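Local coordinates for protein 2-ON-2 hemoglobin (Agrobacterium tumefaciens, PDB 2XYK) that binds heme and, like other group II truncated (2/2) hemoglobins, probably binds oxygen at the heme iron, possibly for its storage or transport, at residues 22-27 with 101-106; 54-59 with 74-79. One frame throughout, in Å; residues are numbered along the deposited sequence.

Contact 1 of 2, residues 22-27 with 101-106; sequences TRRFYE and MDETIE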
loop_
_atom_site.group_PDB
_atom_site.type_symbol
_atom_site.label_atom_id
_atom_site.label_comp_id
_atom_site.label_asym_id
_atom_site.label_seq_id
_atom_site.Cartn_x
_atom_site.Cartn_y
_atom_site.Cartn_z
ATOM N N THR A 22 5.483 -0.638 4.605
ATOM C CA THR A 22 5.787 -0.863 3.198
ATOM C C THR A 22 6.866 -1.957 3.051
ATOM O O THR A 22 6.795 -2.769 2.135
ATOM C CB THR A 22 6.215 0.465 2.524
ATOM O OG1 THR A 22 5.204 1.458 2.761
ATOM C CG2 THR A 22 6.373 0.306 1.018
ATOM N N ARG A 23 7.853 -1.961 3.959
ATOM C CA ARG A 23 8.889 -2.996 3.995
ATOM C C ARG A 23 8.296 -4.361 4.215
ATOM O O ARG A 23 8.667 -5.302 3.512
ATOM C CB ARG A 23 9.960 -2.730 5.065
ATOM C CG ARG A 23 11.125 -3.778 5.142
ATOM C CD ARG A 23 12.083 -3.699 3.933
ATOM N NE ARG A 23 12.491 -2.324 3.652
ATOM C CZ ARG A 23 13.633 -1.755 4.038
ATOM N NH1 ARG A 23 14.551 -2.432 4.728
ATOM N NH2 ARG A 23 13.865 -0.490 3.719
ATOM N N ARG A 24 7.414 -4.482 5.216
ATOM C CA ARG A 24 6.802 -5.766 5.533
ATOM C C ARG A 24 5.884 -6.260 4.402
ATOM O O ARG A 24 5.781 -7.462 4.184
ATOM C CB ARG A 24 6.017 -5.685 6.859
ATOM C CG ARG A 24 5.430 -7.034 7.344
ATOM C CD ARG A 24 6.569 -8.087 7.550
ATOM N NE ARG A 24 6.075 -9.366 8.080
ATOM C CZ ARG A 24 6.660 -10.553 7.907
ATOM N NH1 ARG A 24 7.763 -10.666 7.179
ATOM N NH2 ARG A 24 6.119 -11.639 8.453
ATOM N N PHE A 25 5.192 -5.335 3.725
ATOM C CA PHE A 25 4.317 -5.663 2.578
ATOM C C PHE A 25 5.049 -6.376 1.435
ATOM O O PHE A 25 4.606 -7.419 0.978
ATOM C CB PHE A 25 3.657 -4.385 2.046
ATOM C CG PHE A 25 2.810 -4.589 0.812
ATOM C CD1 PHE A 25 1.638 -5.347 0.867
ATOM C CD2 PHE A 25 3.161 -3.980 -0.399
ATOM C CE1 PHE A 25 0.834 -5.527 -0.282
ATOM C CE2 PHE A 25 2.368 -4.161 -1.548
ATOM C CZ PHE A 25 1.202 -4.933 -1.478
ATOM N N TYR A 26 6.161 -5.796 0.969
ATOM C CA TYR A 26 6.944 -6.374 -0.134
ATOM C C TYR A 26 7.679 -7.646 0.316
ATOM O O TYR A 26 7.821 -8.575 -0.463
ATOM C CB TYR A 26 7.884 -5.330 -0.778
ATOM C CG TYR A 26 7.079 -4.316 -1.570
ATOM C CD1 TYR A 26 6.515 -4.658 -2.777
ATOM C CD2 TYR A 26 6.811 -3.051 -1.056
ATOM C CE1 TYR A 26 5.725 -3.765 -3.478
ATOM C CE2 TYR A 26 6.047 -2.142 -1.759
ATOM C CZ TYR A 26 5.497 -2.509 -2.959
ATOM O OH TYR A 26 4.727 -1.617 -3.652
ATOM N N GLU A 27 8.101 -7.689 1.582
ATOM C CA GLU A 27 8.670 -8.915 2.178
ATOM C C GLU A 27 7.682 -10.085 2.135
ATOM O O GLU A 27 8.003 -11.168 1.617
ATOM C CB GLU A 27 9.073 -8.634 3.622
ATOM C CG GLU A 27 9.897 -9.711 4.292
ATOM C CD GLU A 27 10.125 -9.408 5.792
ATOM O OE1 GLU A 27 9.453 -8.497 6.338
ATOM O OE2 GLU A 27 10.979 -10.088 6.421
ATOM N N MET A 101 -0.212 -4.550 7.649
ATOM C CA MET A 101 -0.902 -3.589 8.550
ATOM C C MET A 101 -1.055 -4.144 9.953
ATOM O O MET A 101 -0.752 -3.462 10.933
ATOM C CB MET A 101 -2.334 -3.290 8.087
ATOM C CG MET A 101 -2.504 -2.372 6.940
ATOM S SD MET A 101 -4.226 -1.802 6.973
ATOM C CE MET A 101 -3.979 -0.398 8.004
ATOM N N ASP A 102 -1.573 -5.369 10.033
ATOM C CA ASP A 102 -1.847 -6.032 11.336
ATOM C C ASP A 102 -0.557 -6.100 12.135
ATOM O O ASP A 102 -0.578 -5.943 13.352
ATOM C CB ASP A 102 -2.435 -7.460 11.156
ATOM C CG ASP A 102 -3.906 -7.460 10.665
ATOM O OD1 ASP A 102 -4.591 -6.414 10.758
ATOM O OD2 ASP A 102 -4.386 -8.521 10.174
ATOM N N GLU A 103 0.574 -6.322 11.448
ATOM C CA GLU A 103 1.854 -6.470 12.133
ATOM C C GLU A 103 2.557 -5.157 12.499
ATOM O O GLU A 103 3.458 -5.166 13.333
ATOM C CB GLU A 103 2.797 -7.387 11.332
ATOM C CG GLU A 103 2.517 -8.883 11.521
ATOM C CD GLU A 103 3.168 -9.743 10.423
ATOM O OE1 GLU A 103 4.199 -9.301 9.846
ATOM O OE2 GLU A 103 2.639 -10.850 10.147
ATOM N N THR A 104 2.169 -4.037 11.881
ATOM C CA THR A 104 2.948 -2.780 12.028
ATOM C C THR A 104 2.116 -1.620 12.598
ATOM O O THR A 104 2.676 -0.586 12.975
ATOM C CB THR A 104 3.627 -2.308 10.682
ATOM O OG1 THR A 104 2.624 -2.040 9.693
ATOM C CG2 THR A 104 4.609 -3.338 10.147
ATOM N N ILE A 105 0.790 -1.776 12.622
ATOM C CA ILE A 105 -0.090 -0.755 13.192
ATOM C C ILE A 105 -0.892 -1.323 14.365
ATOM O O ILE A 105 -1.809 -2.129 14.183
ATOM C CB ILE A 105 -1.014 -0.088 12.141
ATOM C CG1 ILE A 105 -0.187 0.608 11.054
ATOM C CG2 ILE A 105 -2.007 0.898 12.834
ATOM C CD1 ILE A 105 -0.988 0.947 9.792
ATOM N N GLU A 106 -0.520 -0.902 15.566
ATOM C CA GLU A 106 -1.071 -1.465 16.798
ATOM C C GLU A 106 -2.570 -1.156 16.979
ATOM O O GLU A 106 -3.348 -2.026 17.378
ATOM C CB GLU A 106 -0.233 -0.971 17.988
ATOM C CG GLU A 106 -0.589 -1.567 19.335
ATOM C CD GLU A 106 -0.642 -0.513 20.436
ATOM O OE1 GLU A 106 -1.504 0.397 20.339
ATOM O OE2 GLU A 106 0.178 -0.591 21.383
#
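R24 carries CG opposite its backbone N (chi1 -175°) and then bends at chi2, which swings its guanidinium off helix 14-31 to the carboxylate of E103, whose chain, extended beyond CG, reaches back from helix 87-104. The two side chains cross at a slant, their flat ends turned 35° against each other. OE1 of E103 does the touching: NE of R24 donates to it over 2.6 Å, 162° at the hydrogen, with the oxygen close to the guanidinium plane and met nearly along its C-O axis. A second, weak bond runs to the same oxygen from NH2 of R24, at 3.3 Å. At another edge of the guanidinium, NH1 of R24 reaches OE1 of E27, one helical turn on, at 2.9 Å; this oxygen is approached from above its carboxylate plane. With an acid oxygen near its plane at each of two edges, the guanidinium is limited in its rotation, and the arginine charge between them would offset the mutual repulsion of the acids. OE2 of E103 has its own partner in R99. Beside the ion pairs the helices meet through carbon, CB of R24 lying 4.3 Å from CG2 of T104, whose hydroxyl is bonded to A100 O. The arrangement is a surface salt-bridge network, joining helix 14-31 to the C-terminal end of helix 87-104 in the truncated globin fold.

Contact 2 of 2, residues 54-59 with 74-79; sequences YDYLTG and PMLRRR. With HEM (protoporphyrin IX containing Fe), chain C.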
loop_
_atom_site.group_PDB
_atom_site.type_symbol
_atom_site.label_atom_id
_atom_site.label_comp_id
_atom_site.label_asym_id
_atom_site.label_seq_id
_atom_site.Cartn_x
_atom_site.Cartn_y
_atom_site.Cartn_z
ATOM N N TYR A 54 5.916 3.544 -0.552
ATOM C CA TYR A 54 6.225 4.259 0.674
ATOM C C TYR A 54 5.921 5.759 0.509
ATOM O O TYR A 54 5.274 6.346 1.378
ATOM C CB TYR A 54 7.694 3.979 1.056
ATOM C CG TYR A 54 8.339 4.994 1.937
ATOM C CD1 TYR A 54 8.113 5.013 3.334
ATOM C CD2 TYR A 54 9.208 5.936 1.391
ATOM C CE1 TYR A 54 8.724 5.989 4.141
ATOM C CE2 TYR A 54 9.821 6.891 2.174
ATOM C CZ TYR A 54 9.586 6.918 3.544
ATOM O OH TYR A 54 10.225 7.882 4.276
ATOM N N ASP A 55 6.364 6.368 -0.604
ATOM C CA ASP A 55 6.068 7.784 -0.892
ATOM C C ASP A 55 4.567 8.008 -1.081
ATOM O O ASP A 55 4.025 9.002 -0.601
ATOM C CB ASP A 55 6.765 8.272 -2.176
ATOM C CG ASP A 55 8.266 8.510 -2.005
ATOM O OD1 ASP A 55 8.786 8.472 -0.848
ATOM O OD2 ASP A 55 8.933 8.688 -3.057
ATOM N N TYR A 56 3.914 7.092 -1.812
ATOM C CA TYR A 56 2.471 7.181 -2.026
ATOM C C TYR A 56 1.743 7.125 -0.682
ATOM O O TYR A 56 0.846 7.912 -0.435
ATOM C CB TYR A 56 1.922 6.079 -2.946
ATOM C CG TYR A 56 0.402 6.166 -3.072
ATOM C CD1 TYR A 56 -0.170 7.032 -3.988
ATOM C CD2 TYR A 56 -0.453 5.459 -2.208
ATOM C CE1 TYR A 56 -1.563 7.184 -4.088
ATOM C CE2 TYR A 56 -1.875 5.598 -2.297
ATOM C CZ TYR A 56 -2.394 6.459 -3.260
ATOM O OH TYR A 56 -3.744 6.645 -3.415
ATOM N N LEU A 57 2.120 6.187 0.181
ATOM C CA LEU A 57 1.409 6.030 1.455
ATOM C C LEU A 57 1.678 7.190 2.435
ATOM O O LEU A 57 0.792 7.608 3.175
ATOM C CB LEU A 57 1.732 4.675 2.096
ATOM C CG LEU A 57 0.993 3.458 1.533
ATOM C CD1 LEU A 57 1.532 2.211 2.249
ATOM C CD2 LEU A 57 -0.528 3.549 1.699
ATOM N N THR A 58 2.903 7.702 2.414
ATOM C CA THR A 58 3.279 8.846 3.197
ATOM C C THR A 58 2.294 10.009 2.932
ATOM O O THR A 58 1.721 10.537 3.883
ATOM C CB THR A 58 4.768 9.216 2.896
ATOM O OG1 THR A 58 5.611 8.135 3.335
ATOM C CG2 THR A 58 5.211 10.487 3.602
ATOM N N GLY A 59 2.103 10.392 1.663
ATOM C CA GLY A 59 1.153 11.459 1.279
ATOM C C GLY A 59 -0.308 11.078 1.543
ATOM O O GLY A 59 -1.045 11.837 2.192
ATOM N N PRO A 74 -1.444 10.800 -9.152
ATOM C CA PRO A 74 -1.352 9.339 -9.051
ATOM C C PRO A 74 -1.917 8.570 -10.242
ATOM O O PRO A 74 -1.218 7.709 -10.767
ATOM C CB PRO A 74 -2.094 9.016 -7.745
ATOM C CG PRO A 74 -1.846 10.271 -6.898
ATOM C CD PRO A 74 -1.985 11.389 -7.914
ATOM N N MET A 75 -3.150 8.869 -10.669
ATOM C CA MET A 75 -3.768 8.167 -11.795
ATOM C C MET A 75 -3.594 6.633 -11.680
ATOM O O MET A 75 -3.189 5.955 -12.663
ATOM C CB MET A 75 -3.184 8.670 -13.120
ATOM C CG MET A 75 -3.360 10.183 -13.421
ATOM S SD MET A 75 -5.081 10.720 -13.363
ATOM C CE MET A 75 -5.836 9.638 -14.586
ATOM N N LEU A 76 -3.884 6.078 -10.499
ATOM C CA LEU A 76 -3.520 4.669 -10.250
ATOM C C LEU A 76 -4.125 3.627 -11.195
ATOM O O LEU A 76 -3.426 2.715 -11.615
ATOM C CB LEU A 76 -3.727 4.248 -8.810
ATOM C CG LEU A 76 -2.928 4.973 -7.726
ATOM C CD1 LEU A 76 -3.253 4.319 -6.385
ATOM C CD2 LEU A 76 -1.435 4.934 -8.031
ATOM N N ARG A 77 -5.404 3.750 -11.531
ATOM C CA ARG A 77 -5.997 2.763 -12.430
ATOM C C ARG A 77 -5.241 2.687 -13.785
ATOM O O ARG A 77 -4.969 1.602 -14.301
ATOM C CB ARG A 77 -7.499 3.027 -12.636
ATOM C CG ARG A 77 -8.138 2.028 -13.591
ATOM C CD ARG A 77 -9.620 1.847 -13.394
ATOM N NE ARG A 77 -10.125 0.989 -14.458
ATOM C CZ ARG A 77 -9.998 -0.338 -14.486
ATOM N NH1 ARG A 77 -9.413 -0.975 -13.486
ATOM N NH2 ARG A 77 -10.470 -1.034 -15.520
ATOM N N ARG A 78 -4.917 3.848 -14.349
ATOM C CA ARG A 78 -4.070 3.927 -15.522
ATOM C C ARG A 78 -2.665 3.324 -15.303
ATOM O O ARG A 78 -2.192 2.562 -16.156
ATOM C CB ARG A 78 -4.037 5.375 -16.053
ATOM C CG ARG A 78 -2.752 5.828 -16.701
ATOM C CD ARG A 78 -2.997 6.989 -17.680
ATOM N NE ARG A 78 -2.067 6.908 -18.819
ATOM C CZ ARG A 78 -1.984 7.795 -19.820
ATOM N NH1 ARG A 78 -2.776 8.867 -19.852
ATOM N NH2 ARG A 78 -1.097 7.613 -20.799
ATOM N N ARG A 79 -2.017 3.643 -14.168
ATOM C CA ARG A 79 -0.646 3.205 -13.886
ATOM C C ARG A 79 -0.629 1.690 -13.730
ATOM O O ARG A 79 0.347 1.031 -14.104
ATOM C CB ARG A 79 -0.031 3.921 -12.651
ATOM C CG ARG A 79 0.261 5.405 -12.908
ATOM C CD ARG A 79 0.988 6.185 -11.800
ATOM N NE ARG A 79 1.547 7.419 -12.403
ATOM C CZ ARG A 79 1.822 8.561 -11.775
ATOM N NH1 ARG A 79 1.571 8.709 -10.484
ATOM N NH2 ARG A 79 2.323 9.588 -12.443
HETATM C CHA HEM C . 2.488 0.119 -8.626
HETATM C CHB HEM C . 0.190 -4.230 -8.406
HETATM C CHC HEM C . -3.312 -2.091 -5.754
HETATM C CHD HEM C . -0.440 1.738 -5.063
HETATM C C1A HEM C . 2.133 -1.207 -8.851
HETATM C C2A HEM C . 2.781 -2.121 -9.774
HETATM C C3A HEM C . 2.156 -3.303 -9.726
HETATM C C4A HEM C . 1.082 -3.205 -8.751
HETATM C CMA HEM C . 2.463 -4.609 -10.530
HETATM C CAA HEM C . 3.997 -1.719 -10.648
HETATM C CBA HEM C . 5.248 -1.746 -9.735
HETATM C CGA HEM C . 6.383 -0.815 -10.163
HETATM O O1A HEM C . 6.237 0.077 -11.050
HETATM O O2A HEM C . 7.488 -0.954 -9.585
HETATM C C1B HEM C . -0.989 -4.044 -7.699
HETATM C C2B HEM C . -2.059 -5.006 -7.451
HETATM C C3B HEM C . -3.012 -4.388 -6.717
HETATM C C4B HEM C . -2.580 -3.026 -6.474
HETATM C CMB HEM C . -2.105 -6.470 -7.919
HETATM C CAB HEM C . -4.359 -4.950 -6.188
HETATM C CBB HEM C . -5.386 -5.142 -7.020
HETATM C C1C HEM C . -2.838 -0.894 -5.296
HETATM C C2C HEM C . -3.503 -0.030 -4.358
HETATM C C3C HEM C . -2.716 1.034 -4.142
HETATM C C4C HEM C . -1.523 0.868 -4.961
HETATM C CMC HEM C . -4.889 -0.372 -3.759
HETATM C CAC HEM C . -3.020 2.240 -3.207
HETATM C CBC HEM C . -3.324 2.038 -1.905
HETATM C C1D HEM C . 0.573 1.735 -6.005
HETATM C C2D HEM C . 1.501 2.822 -6.282
HETATM C C3D HEM C . 2.406 2.315 -7.392
HETATM C C4D HEM C . 1.948 0.979 -7.686
HETATM C CMD HEM C . 1.557 4.201 -5.579
HETATM C CAD HEM C . 3.572 3.073 -8.075
HETATM C CBD HEM C . 2.898 3.790 -9.251
HETATM C CGD HEM C . 3.915 4.440 -10.164
HETATM O O1D HEM C . 4.514 3.745 -11.028
HETATM O O2D HEM C . 4.117 5.659 -10.000
HETATM N NA HEM C . 1.104 -1.898 -8.241
HETATM N NB HEM C . -1.342 -2.859 -7.069
HETATM N NC HEM C . -1.643 -0.322 -5.655
HETATM N ND HEM C . 0.880 0.680 -6.844
HETATM FE FE HEM C . -0.264 -1.065 -6.962
HETATM O O HOH W 1 0.755 -1.678 -5.436
#
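Y56 meets both P74 and L76 of the second segment. With CG set opposite the backbone N (chi1 177°), its ring extends to that segment, where CE1 of Y56 has CB of P74 near the ring plane, at its edge, 4.1 Å off. CD1 of L76 approaches the phenol end obliquely from the opposite direction, 3.8 Å from OH of Y56. This is the wall of the heme pocket in a 2/2 globin: helix 47-60 lies on the side of the iron-bound water, and helix 76-80 carries the axial ligand H80, whose ND1 is bonded to L76 O. The heme edge is wedged between them, its methyl CMD 3.3 Å from CB of Y56 and its vinyl carbon CAC 3.8 Å from CD1 of L76. One residue past Y56, L57 packs on V18 and L21 of helix 14-31; T58 OG1 then donates to Y54 O within the helix, at 2.7 Å. On the 74-79 side, R79, extended from CG to NE, has O2D of a heme propionate over one face of its guanidinium, with CD of R79 3.6 Å from that oxygen, while its NH2 is hydrogen-bonded to H71 O.

The two contacts lie on opposite sides of the chain's centre, their own centres 18 Å apart, with contact 2 nested inside the loop of chain that contact 1 closes. They nonetheless meet through helices 14-31 and 47-60: CG2 of T22 comes within 3.6 Å of N of Y54, and OG1 of T22 lies 3.8 Å from CD1 of L57. Of the two, only contact 2 borders the heme; in contact 1 the side chain of T104 is about 14 Å from the bound heme. Helix 76-80, which ends at the iron ligand H80, is followed in the chain by helix 87-104, which carries E103. One contact therefore joins helices at the surface, while the other lines part of the heme pocket.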